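Local coordinates for protein AgaA (Rhizobium radiobacter, PDB 6HLX) that binds the opine agropinic acid as a periplasmic solute-binding protein and probably delivers it to an ABC transporter for import, at residues 31-36 and 135-140; 65-70 and 179-184; 173-178 and 188-193; 183-188 and 479-484. All blocks are in the same frame, centred on the assembly; numbering follows the deposited sequence. Where two conformers were deposited one is given.

Contact 1: 31-36 and 135-140; sequences AIHRGL and ESVIVP
His33, Arg34 and Gly35, just past the end of helix 23-32, meet Val137 and Ile138 in the link between helices 127-131 and 141-146, a buried loop-to-loop contact. One direct backbone bond joins them: Ile138 N donates to Arg34 O over 3.0 Å and almost straight, at 175°. Beside it, Gly35 CA lies 3.9 Å from Val137 CA, an approach of the two backbones that suits a residue without a side chain. In this family 5 solute-binding protein, of the periplasmic binding-protein type, the contact therefore holds the exit of an early helix against a link between two later ones. Val137 points at His33, and its CB comes to 3.6 Å from His33 CB. With CG anti to the carbonyl carbon (chi1 -68°), the imidazole passes Val137 CG2 and brings CE1 to 3.8 Å from Val139 CG1, while Ile32 CG2 lies over one ring face. At the ring edge, His33 ND1 meets a water 2.8 Å away, which also accepts from Arg34 N and donates to Ile138 O. A second water bridges Leu36 N and Ser136 O. The Arg34 side chain leads away, towards a salt bridge with Glu481.

Contact 2: 65-70 and 179-184; sequences HLRQAK and DYYKKG. With ZN (zinc ion), chain R; SO4 (sulfate ion), chain V; SO4 (sulfate ion), chain T; ACT (acetate ion), chain K.
Tyr181 is the centre of this surface contact, its ring reached by both Arg67 and Ala69. Arg67 arrives with its aliphatic part: CD lies 3.4 Å from Tyr181 CD1, and NE follows at 3.9 Å from the same Tyr181 CD1. The two side chains cross at about a right angle, yet the guanidinium and ring planes are only 9° apart. A bend at chi3 (-68°) in an otherwise extended arginine turns the charged group this way. Its nitrogens find partners beyond the tyrosine, NE giving a hydrogen bond to Glu48 O and NH2 one to Pro47 O. An arginine suits the place because its methylenes can pack against an aromatic ring while its polar end serves backbone carbonyls. Ala69 CB, a small apolar group, fills in at 3.9 Å from Tyr181 CD2, and Tyr180 CE1 lies over one face of the ring, towards the rim. The phenol end of Tyr181 is held by a hydrogen bond from OH to Glu48 OE1.

Asp179 faces Lys70 more loosely. Its OD2 is 4.2 Å from Lys70 CD and 5.2 Å from Lys70 NZ, so any attraction between the opposite charges is probably weak, and no salt bridge forms. The firmer link there is a water that accepts from Lys70 N at 2.9 Å and donates to Asp179 O at 2.7 Å. The contact thus sets the loop between strands 171-176 and 190-195 beside the end of strand 61-66, with Glu48 and Leu49 of strand 45-55 meeting the residues of both segments.

Contact 3: 173-178 and 188-193; sequences TVKKFD and LDEVHY. With ZN (zinc ion), chain S; ZN (zinc ion), chain N; SO4 (sulfate ion), chain V.
Val174 and Val191 form the central hydrogen-bonded pair of an antiparallel ladder between strands 171-176 and 190-195, neighbours in a mixed sheet. Val174 N donates to Val191 O at 2.9 Å, and Val191 N returns a bond to Val174 O at 3.0 Å; beyond the ladder's end, Lys176 N reaches Asp189 O. Flanking them, Thr173 with His192 and Lys175 with Glu190 are non-hydrogen-bonded pairs.

Apolar packing gathers on the valine face, where Val174 CG2 touches Val191 CB and comes to the edge of the Tyr193 ring. Beta-branched valines suit the strands, and on this face Val174 and Tyr193 meet helix 23-32 while Val191 meets Phe161 and Ile480.

Polar and metal contacts occupy the other face. In one of its two conformers, Thr173 lays CG2 over the His192 ring in a CH-pi contact. His192 ND1 binds one zinc ion at 2.0 Å, a site shared with Glu171, while NE2 donates to Glu190 OE2 at 2.8 Å. Glu190 holds a second zinc ion unevenly, through OE1 at 2.1 Å and OE2 at 2.6 Å, and Lys175 NZ makes a salt bridge to Glu190 OE1 from above the carboxylate plane. With zinc, lysine and histidine all drawing on it, this carboxylate is probably kept ionised.

Contact 4: 183-188 and 479-484; sequences KGKPDL and SIENTK. With SO4 (sulfate ion), chain T; ACT (acetate ion), chain K.
Lys185 reaches across to Asn482 with an extended chain, and its ammonium NZ meets Asn482 OD1 at 2.8 Å, in the carbonyl plane. The loop between strands 171-176 and 190-195 here meets a short 3-10 turn, 479-481, and the chain after it, near the C-terminal end. The lysine crosses Glu481 obliquely, and NZ remains 4.0 Å from Glu481 OE2, too far for a salt bridge. Glu481 instead gives its carboxylate to Tyr180, Arg34 and Lys182. A bound acetate takes a further, weak bond from Lys185 NZ.

Pro186 follows a cis peptide bond, and its CA comes to 3.4 Å from Glu481 O in a CA-H...O contact. Asp187 and Lys484 lie at about a right angle. Asp187 CG is anti to the backbone N (chi1 -165°), which lays OD2 across the lysine chain, 3.5 Å from Lys484 CG, while Asp187 OD1 and Lys484 NZ stay 4.3 Å apart. Leu188 turns the end of its side chain inward: CG rests 3.5 Å from Thr483 O, and CD1 meets Ile480 CD1 at 4.2 Å.

A water accepts from Leu188 N and donates to Ile480 O and Thr483 O, while Thr483 OG1 and Asn482 N grip Ser479 O from opposite faces of its plane. The chemistry is therefore graded: a lysine-amide hydrogen bond and two looser charge pairs, whose attraction is probably modest, lie towards the surface, and leucine packs against isoleucine within.

How the contacts relate
The four contacts lie on the same side of the chain's centre, their own centres 10 to 17 Å apart, with contacts 3 and 4 nearest each other. Contact 1 closes before contacts 3 and 4 open, whereas contact 2 crosses both 1 and 3 along the chain. Contact 3 lies in the seven-stranded mixed sheet, and contact 2 starts at the end of strand 61-66, the middle strand of the five-stranded antiparallel sheet. The loop 179-188 between strands 171-176 and 190-195 runs through contacts 2 and 4. Glu481 ties three contacts together by pairing with Arg34, Tyr180 and Lys182, so distant parts of the sequence, including the C-terminal region, become one continuous packed unit.

Contact 1: 31-36 and 135-140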
# COMPACT_ATOMS: atom_id res chain seq x y z
N ALA A 31 14.56 0.26 -2.34
CA ALA A 31 15.94 0.69 -2.58
C ALA A 31 16.79 -0.53 -2.95
O ALA A 31 17.73 -0.40 -3.72
CB ALA A 31 16.50 1.32 -1.30
N ILE A 32 16.51 -1.69 -2.35
CA ILE A 32 17.33 -2.90 -2.47
C ILE A 32 16.83 -3.89 -3.51
O ILE A 32 17.60 -4.77 -3.91
CB ILE A 32 17.33 -3.57 -1.06
CG1 ILE A 32 18.08 -2.68 -0.03
CG2 ILE A 32 17.86 -5.03 -1.04
CD1 ILE A 32 17.63 -3.10 1.48
N HIS A 33 15.54 -3.84 -3.86
CA HIS A 33 14.96 -4.87 -4.71
C HIS A 33 14.34 -4.36 -5.99
O HIS A 33 13.93 -3.21 -6.06
CB HIS A 33 13.87 -5.62 -3.91
CG HIS A 33 14.40 -6.44 -2.77
ND1 HIS A 33 15.17 -7.56 -3.00
CD2 HIS A 33 14.20 -6.31 -1.44
CE1 HIS A 33 15.45 -8.06 -1.80
NE2 HIS A 33 14.87 -7.33 -0.83
N ARG A 34 14.15 -5.29 -6.96
CA ARG A 34 13.49 -5.02 -8.22
C ARG A 34 12.66 -6.25 -8.60
O ARG A 34 13.04 -7.37 -8.27
CB ARG A 34 14.53 -4.74 -9.33
CG ARG A 34 15.14 -3.32 -9.29
CD ARG A 34 14.08 -2.27 -9.58
NE ARG A 34 14.55 -0.88 -9.48
CZ ARG A 34 14.56 -0.15 -8.37
NH1 ARG A 34 14.19 -0.68 -7.21
NH2 ARG A 34 14.96 1.12 -8.41
N GLY A 35 11.56 -6.01 -9.31
CA GLY A 35 10.73 -7.08 -9.87
C GLY A 35 10.96 -7.21 -11.36
O GLY A 35 11.88 -6.58 -11.91
N LEU A 36 10.12 -8.00 -12.04
CA LEU A 36 10.19 -8.13 -13.50
C LEU A 36 9.93 -6.74 -14.10
O LEU A 36 10.60 -6.31 -15.03
CB LEU A 36 9.12 -9.11 -13.99
CG LEU A 36 9.41 -10.57 -13.64
CD1 LEU A 36 8.15 -11.44 -13.81
CD2 LEU A 36 10.62 -11.10 -14.41
N GLU A 135 6.03 -6.20 -3.16
CA GLU A 135 6.05 -7.57 -2.62
C GLU A 135 6.28 -8.64 -3.71
O GLU A 135 6.41 -9.83 -3.38
CB GLU A 135 4.74 -7.85 -1.81
CG GLU A 135 4.65 -7.05 -0.51
CD GLU A 135 4.60 -5.53 -0.65
OE1 GLU A 135 3.86 -5.03 -1.53
OE2 GLU A 135 5.32 -4.83 0.11
N SER A 136 6.32 -8.23 -5.00
CA SER A 136 6.52 -9.15 -6.14
C SER A 136 7.98 -9.11 -6.67
O SER A 136 8.29 -9.65 -7.74
CB SER A 136 5.53 -8.82 -7.28
OG SER A 136 4.20 -9.00 -6.82
N VAL A 137 8.89 -8.52 -5.89
CA VAL A 137 10.31 -8.41 -6.28
C VAL A 137 10.94 -9.78 -6.32
O VAL A 137 10.45 -10.71 -5.68
CB VAL A 137 11.09 -7.42 -5.36
CG1 VAL A 137 10.54 -6.00 -5.54
CG2 VAL A 137 11.01 -7.86 -3.91
N ILE A 138 12.04 -9.91 -7.08
CA ILE A 138 12.73 -11.19 -7.30
C ILE A 138 13.96 -11.33 -6.43
O ILE A 138 14.80 -10.43 -6.40
CB ILE A 138 13.11 -11.37 -8.81
CG1 ILE A 138 11.91 -11.12 -9.79
CG2 ILE A 138 13.76 -12.75 -9.08
CD1 ILE A 138 10.63 -11.97 -9.45
N VAL A 139 14.09 -12.49 -5.79
CA VAL A 139 15.26 -12.81 -4.97
C VAL A 139 15.89 -14.11 -5.51
O VAL A 139 15.25 -14.80 -6.32
CB VAL A 139 14.95 -12.87 -3.44
CG1 VAL A 139 14.43 -11.52 -2.95
CG2 VAL A 139 13.97 -13.99 -3.12
N PRO A 140 17.14 -14.46 -5.12
CA PRO A 140 17.75 -15.66 -5.68
C PRO A 140 17.14 -16.95 -5.14
O PRO A 140 16.90 -17.06 -3.93
CB PRO A 140 19.24 -15.53 -5.28
CG PRO A 140 19.41 -14.12 -4.80
CD PRO A 140 18.07 -13.74 -4.23
O HOH W 1 15.46 -7.85 -5.79
O HOH W 2 7.92 -9.10 -10.52

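Contact 2: 65-70 and 179-184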
# COMPACT_ATOMS: atom_id res chain seq x y z
N HIS A 65 11.31 -11.63 -21.08
CA HIS A 65 12.67 -11.80 -21.57
C HIS A 65 13.57 -11.06 -20.62
O HIS A 65 13.49 -9.84 -20.50
CB HIS A 65 12.79 -11.32 -23.01
CG HIS A 65 12.08 -12.23 -23.95
ND1 HIS A 65 12.57 -13.49 -24.24
CD2 HIS A 65 10.92 -12.05 -24.63
CE1 HIS A 65 11.72 -14.02 -25.11
NE2 HIS A 65 10.72 -13.18 -25.37
N LEU A 66 14.36 -11.81 -19.84
CA LEU A 66 15.16 -11.21 -18.78
C LEU A 66 16.36 -10.41 -19.25
O LEU A 66 17.08 -10.83 -20.16
CB LEU A 66 15.61 -12.27 -17.73
CG LEU A 66 14.52 -13.11 -17.08
CD1 LEU A 66 15.13 -14.04 -16.04
CD2 LEU A 66 13.40 -12.24 -16.45
N ARG A 67 16.55 -9.27 -18.61
CA ARG A 67 17.67 -8.36 -18.82
C ARG A 67 18.93 -9.04 -18.25
O ARG A 67 18.82 -9.87 -17.34
CB ARG A 67 17.38 -7.08 -18.00
CG ARG A 67 18.27 -5.91 -18.28
CD ARG A 67 17.87 -4.72 -17.42
NE ARG A 67 16.57 -4.15 -17.77
CZ ARG A 67 16.34 -3.34 -18.80
NH1 ARG A 67 17.33 -3.02 -19.63
NH2 ARG A 67 15.13 -2.84 -19.01
N GLN A 68 20.11 -8.68 -18.76
CA GLN A 68 21.36 -9.15 -18.16
C GLN A 68 21.49 -8.37 -16.84
O GLN A 68 21.55 -7.14 -16.85
CB GLN A 68 22.57 -8.88 -19.08
CG GLN A 68 23.91 -9.16 -18.41
CD GLN A 68 24.07 -10.56 -17.86
OE1 GLN A 68 23.75 -11.56 -18.52
NE2 GLN A 68 24.59 -10.66 -16.63
N ALA A 69 21.44 -9.07 -15.71
CA ALA A 69 21.45 -8.41 -14.41
C ALA A 69 22.03 -9.33 -13.36
O ALA A 69 22.00 -10.55 -13.52
CB ALA A 69 20.00 -8.04 -14.01
N LYS A 70 22.58 -8.74 -12.28
CA LYS A 70 23.14 -9.52 -11.19
C LYS A 70 22.48 -9.20 -9.86
O LYS A 70 21.98 -8.09 -9.64
CB LYS A 70 24.66 -9.24 -11.06
CG LYS A 70 25.47 -9.91 -12.17
CD LYS A 70 26.96 -9.82 -11.85
CE LYS A 70 27.80 -10.68 -12.76
NZ LYS A 70 27.94 -10.08 -14.11
N ASP A 179 27.23 -2.85 -9.76
CA ASP A 179 26.84 -3.72 -10.88
C ASP A 179 25.35 -3.62 -11.24
O ASP A 179 24.86 -4.42 -12.04
CB ASP A 179 27.26 -5.18 -10.62
CG ASP A 179 28.75 -5.44 -10.83
OD1 ASP A 179 29.44 -4.55 -11.39
OD2 ASP A 179 29.21 -6.53 -10.46
N TYR A 180 24.65 -2.57 -10.71
CA TYR A 180 23.23 -2.32 -11.05
C TYR A 180 23.13 -2.05 -12.57
O TYR A 180 24.06 -1.50 -13.17
CB TYR A 180 22.70 -1.15 -10.25
CG TYR A 180 21.23 -0.85 -10.47
CD1 TYR A 180 20.26 -1.82 -10.24
CD2 TYR A 180 20.81 0.43 -10.82
CE1 TYR A 180 18.90 -1.52 -10.36
CE2 TYR A 180 19.46 0.74 -10.93
CZ TYR A 180 18.51 -0.25 -10.74
OH TYR A 180 17.18 0.06 -10.82
N TYR A 181 22.03 -2.51 -13.19
CA TYR A 181 21.90 -2.47 -14.66
C TYR A 181 21.57 -1.12 -15.29
O TYR A 181 21.59 -1.03 -16.53
CB TYR A 181 20.89 -3.52 -15.13
CG TYR A 181 19.55 -3.46 -14.43
CD1 TYR A 181 18.56 -2.58 -14.86
CD2 TYR A 181 19.27 -4.28 -13.35
CE1 TYR A 181 17.32 -2.52 -14.22
CE2 TYR A 181 18.04 -4.23 -12.69
CZ TYR A 181 17.07 -3.34 -13.13
OH TYR A 181 15.85 -3.33 -12.49
N LYS A 182 21.27 -0.07 -14.51
CA LYS A 182 20.97 1.24 -15.10
C LYS A 182 22.21 2.13 -15.04
O LYS A 182 22.79 2.31 -13.97
CB LYS A 182 19.80 1.93 -14.38
CG LYS A 182 18.49 1.17 -14.50
CD LYS A 182 17.35 1.94 -13.87
CE LYS A 182 16.07 1.13 -13.88
NZ LYS A 182 14.91 1.89 -13.32
N LYS A 183 22.63 2.66 -16.21
CA LYS A 183 23.81 3.53 -16.30
C LYS A 183 23.63 4.80 -15.44
O LYS A 183 22.56 5.41 -15.47
CB LYS A 183 24.05 3.91 -17.78
CG LYS A 183 25.41 4.54 -18.03
CD LYS A 183 25.52 5.13 -19.43
CE LYS A 183 26.95 5.37 -19.88
NZ LYS A 183 27.66 6.37 -19.04
N GLY A 184 24.64 5.12 -14.65
CA GLY A 184 24.65 6.30 -13.78
C GLY A 184 23.71 6.24 -12.60
O GLY A 184 23.43 7.26 -11.96
ZN ZN R . 9.19 -13.50 -26.70
S SO4 V . 29.21 -4.08 -6.14
O1 SO4 V . 28.79 -2.78 -5.54
O2 SO4 V . 30.71 -4.19 -6.09
O3 SO4 V . 28.81 -4.18 -7.56
O4 SO4 V . 28.63 -5.19 -5.36
S SO4 T . 27.91 3.02 -14.74
O1 SO4 T . 29.22 2.91 -14.09
O2 SO4 T . 28.06 3.66 -16.04
O3 SO4 T . 27.37 1.67 -14.91
O4 SO4 T . 27.02 3.81 -13.90
C ACT K . 14.89 4.75 -16.06
O ACT K . 14.61 5.97 -15.97
OXT ACT K . 14.46 3.86 -15.29
CH3 ACT K . 15.84 4.32 -17.20
O HOH W 3 22.61 -5.87 -12.63

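Contact 3: 173-178 and 188-193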
# COMPACT_ATOMS: atom_id res chain seq x y z
N THR A 173 21.17 0.78 6.88
CA THR A 173 22.08 1.43 5.93
C THR A 173 22.16 0.59 4.66
O THR A 173 22.25 -0.64 4.72
CB THR A 173 23.46 1.71 6.55
OG1 THR A 173 23.32 2.41 7.79
CG2 THR A 173 24.38 2.49 5.61
N VAL A 174 22.11 1.26 3.50
CA VAL A 174 22.24 0.60 2.20
C VAL A 174 23.35 1.33 1.44
O VAL A 174 23.56 2.53 1.67
CB VAL A 174 20.91 0.53 1.41
CG1 VAL A 174 19.82 -0.17 2.24
CG2 VAL A 174 20.46 1.93 0.97
N LYS A 175 24.05 0.61 0.55
CA LYS A 175 25.19 1.18 -0.19
C LYS A 175 24.99 0.95 -1.68
O LYS A 175 24.43 -0.06 -2.08
CB LYS A 175 26.50 0.46 0.21
CG LYS A 175 26.96 0.72 1.63
CD LYS A 175 28.28 -0.01 1.92
CE LYS A 175 28.69 0.15 3.36
NZ LYS A 175 29.89 1.03 3.50
N LYS A 176 25.51 1.87 -2.50
CA LYS A 176 25.38 1.76 -3.95
C LYS A 176 25.86 0.40 -4.46
O LYS A 176 26.95 -0.06 -4.11
CB LYS A 176 26.22 2.89 -4.61
CG LYS A 176 26.32 2.81 -6.14
CD LYS A 176 26.90 4.10 -6.70
CE LYS A 176 26.99 4.03 -8.20
NZ LYS A 176 27.20 5.37 -8.80
N PHE A 177 25.03 -0.22 -5.31
CA PHE A 177 25.38 -1.49 -5.97
C PHE A 177 26.00 -1.12 -7.33
O PHE A 177 25.29 -0.71 -8.25
CB PHE A 177 24.11 -2.33 -6.17
CG PHE A 177 24.30 -3.62 -6.94
CD1 PHE A 177 25.39 -4.46 -6.68
CD2 PHE A 177 23.34 -4.05 -7.86
CE1 PHE A 177 25.53 -5.68 -7.36
CE2 PHE A 177 23.49 -5.27 -8.54
CZ PHE A 177 24.58 -6.08 -8.27
N ASP A 178 27.35 -1.23 -7.44
CA ASP A 178 28.04 -0.82 -8.67
C ASP A 178 27.62 -1.59 -9.92
O ASP A 178 27.68 -1.02 -11.01
CB ASP A 178 29.56 -0.88 -8.50
CG ASP A 178 30.12 0.16 -7.56
OD1 ASP A 178 29.43 1.18 -7.31
OD2 ASP A 178 31.26 -0.02 -7.09
N LEU A 188 23.53 8.37 -5.38
CA LEU A 188 24.03 8.36 -4.00
C LEU A 188 24.93 7.17 -3.71
O LEU A 188 24.69 6.07 -4.21
CB LEU A 188 22.83 8.34 -3.02
CG LEU A 188 21.90 9.56 -3.08
CD1 LEU A 188 20.54 9.25 -2.40
CD2 LEU A 188 22.55 10.77 -2.39
N ASP A 189 25.93 7.38 -2.85
CA ASP A 189 26.81 6.29 -2.44
C ASP A 189 26.17 5.44 -1.35
O ASP A 189 26.41 4.23 -1.29
CB ASP A 189 28.17 6.85 -1.99
CG ASP A 189 28.92 7.49 -3.14
OD1 ASP A 189 29.10 6.81 -4.18
OD2 ASP A 189 29.29 8.67 -3.03
N GLU A 190 25.37 6.07 -0.46
CA GLU A 190 24.69 5.39 0.65
C GLU A 190 23.42 6.11 1.02
O GLU A 190 23.28 7.32 0.82
CB GLU A 190 25.55 5.39 1.94
CG GLU A 190 26.91 4.77 1.82
CD GLU A 190 27.67 4.66 3.12
OE1 GLU A 190 28.77 4.09 3.07
OE2 GLU A 190 27.20 5.15 4.17
N VAL A 191 22.52 5.37 1.64
CA VAL A 191 21.32 5.94 2.23
C VAL A 191 21.19 5.30 3.61
O VAL A 191 21.32 4.07 3.73
CB VAL A 191 20.02 5.74 1.39
CG1 VAL A 191 18.86 6.53 2.01
CG2 VAL A 191 20.24 6.19 -0.06
N HIS A 192 21.01 6.13 4.64
CA HIS A 192 20.77 5.64 6.00
C HIS A 192 19.29 5.94 6.27
O HIS A 192 18.86 7.11 6.29
CB HIS A 192 21.69 6.35 7.02
CG HIS A 192 23.16 6.13 6.76
ND1 HIS A 192 24.06 5.98 7.79
CD2 HIS A 192 23.83 6.08 5.58
CE1 HIS A 192 25.25 5.83 7.21
NE2 HIS A 192 25.17 5.91 5.88
N TYR A 193 18.49 4.88 6.43
CA TYR A 193 17.05 4.99 6.72
C TYR A 193 16.94 4.98 8.25
O TYR A 193 17.11 3.93 8.85
CB TYR A 193 16.27 3.82 6.09
CG TYR A 193 16.23 3.90 4.58
CD1 TYR A 193 15.27 4.66 3.92
CD2 TYR A 193 17.16 3.21 3.81
CE1 TYR A 193 15.25 4.76 2.53
CE2 TYR A 193 17.14 3.28 2.41
CZ TYR A 193 16.21 4.08 1.78
OH TYR A 193 16.23 4.18 0.40
ZN ZN S . 29.56 4.46 4.96
ZN ZN N . 23.79 6.04 9.78
S SO4 V . 29.21 -4.08 -6.14
O1 SO4 V . 28.79 -2.78 -5.54
O2 SO4 V . 30.71 -4.19 -6.09
O3 SO4 V . 28.81 -4.18 -7.56
O4 SO4 V . 28.63 -5.19 -5.36
O HOH W 4 29.30 2.77 5.64

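Contact 4: 183-188 and 479-484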
# COMPACT_ATOMS: atom_id res chain seq x y z
N LYS A 183 22.63 2.66 -16.21
CA LYS A 183 23.81 3.53 -16.30
C LYS A 183 23.63 4.80 -15.44
O LYS A 183 22.56 5.41 -15.47
CB LYS A 183 24.05 3.91 -17.78
CG LYS A 183 25.41 4.54 -18.03
CD LYS A 183 25.52 5.13 -19.43
CE LYS A 183 26.95 5.37 -19.88
NZ LYS A 183 27.66 6.37 -19.04
N GLY A 184 24.64 5.12 -14.65
CA GLY A 184 24.65 6.30 -13.78
C GLY A 184 23.71 6.24 -12.60
O GLY A 184 23.43 7.26 -11.96
N LYS A 185 23.16 5.04 -12.32
CA LYS A 185 22.26 4.93 -11.18
C LYS A 185 22.74 3.84 -10.21
O LYS A 185 23.28 2.82 -10.64
CB LYS A 185 20.83 4.63 -11.64
CG LYS A 185 20.22 5.74 -12.48
CD LYS A 185 18.75 5.44 -12.76
CE LYS A 185 18.14 6.46 -13.70
NZ LYS A 185 16.65 6.34 -13.70
N PRO A 186 22.49 4.03 -8.90
CA PRO A 186 21.96 5.26 -8.27
C PRO A 186 23.04 6.35 -8.24
O PRO A 186 24.21 6.07 -8.53
CB PRO A 186 21.59 4.79 -6.87
CG PRO A 186 22.64 3.72 -6.56
CD PRO A 186 22.91 3.03 -7.89
N ASP A 187 22.67 7.59 -7.90
CA ASP A 187 23.66 8.65 -7.82
C ASP A 187 24.33 8.67 -6.42
O ASP A 187 25.53 8.96 -6.30
CB ASP A 187 23.04 10.02 -8.12
CG ASP A 187 24.12 11.05 -8.38
OD1 ASP A 187 24.76 10.99 -9.45
OD2 ASP A 187 24.38 11.89 -7.48
N LEU A 188 23.53 8.37 -5.38
CA LEU A 188 24.03 8.36 -4.00
C LEU A 188 24.93 7.17 -3.71
O LEU A 188 24.69 6.07 -4.21
CB LEU A 188 22.83 8.34 -3.02
CG LEU A 188 21.90 9.56 -3.08
CD1 LEU A 188 20.54 9.25 -2.40
CD2 LEU A 188 22.55 10.77 -2.39
N SER A 479 12.06 6.08 -6.20
CA SER A 479 12.72 7.25 -6.76
C SER A 479 14.09 7.56 -6.11
O SER A 479 14.80 8.46 -6.59
CB SER A 479 11.79 8.47 -6.73
OG SER A 479 11.72 9.02 -5.42
N ILE A 480 14.47 6.83 -5.03
CA ILE A 480 15.79 7.06 -4.39
C ILE A 480 16.94 6.81 -5.39
O ILE A 480 18.03 7.36 -5.21
CB ILE A 480 15.95 6.22 -3.08
CG1 ILE A 480 17.08 6.80 -2.13
CG2 ILE A 480 16.14 4.72 -3.36
CD1 ILE A 480 16.67 8.12 -1.39
N GLU A 481 16.72 6.00 -6.43
CA GLU A 481 17.79 5.74 -7.40
C GLU A 481 18.12 6.98 -8.25
O GLU A 481 19.14 6.98 -8.94
CB GLU A 481 17.44 4.55 -8.30
CG GLU A 481 16.30 4.79 -9.28
CD GLU A 481 16.08 3.64 -10.25
OE1 GLU A 481 16.87 2.68 -10.22
OE2 GLU A 481 15.13 3.72 -11.07
N ASN A 482 17.22 7.98 -8.27
CA ASN A 482 17.40 9.22 -9.04
C ASN A 482 17.78 10.39 -8.15
O ASN A 482 17.98 11.50 -8.64
CB ASN A 482 16.08 9.58 -9.70
CG ASN A 482 15.54 8.52 -10.63
OD1 ASN A 482 16.30 7.86 -11.35
ND2 ASN A 482 14.23 8.37 -10.64
N THR A 483 17.74 10.17 -6.84
CA THR A 483 17.96 11.24 -5.87
C THR A 483 19.43 11.66 -5.82
O THR A 483 20.31 10.82 -5.90
CB THR A 483 17.39 10.81 -4.51
OG1 THR A 483 16.01 10.42 -4.72
CG2 THR A 483 17.48 11.93 -3.46
N LYS A 484 19.66 12.97 -5.69
CA LYS A 484 21.01 13.55 -5.58
C LYS A 484 21.00 14.53 -4.41
O LYS A 484 19.95 15.06 -4.06
CB LYS A 484 21.39 14.31 -6.86
CG LYS A 484 21.32 13.47 -8.14
CD LYS A 484 21.84 14.23 -9.34
CE LYS A 484 21.78 13.37 -10.58
NZ LYS A 484 22.58 13.95 -11.71
S SO4 T . 27.91 3.02 -14.74
O1 SO4 T . 29.22 2.91 -14.09
O2 SO4 T . 28.06 3.66 -16.04
O3 SO4 T . 27.37 1.67 -14.91
O4 SO4 T . 27.02 3.81 -13.90
C ACT K . 14.89 4.75 -16.06
O ACT K . 14.61 5.97 -15.97
OXT ACT K . 14.46 3.86 -15.29
CH3 ACT K . 15.84 4.32 -17.20
O HOH W 5 20.60 8.17 -5.94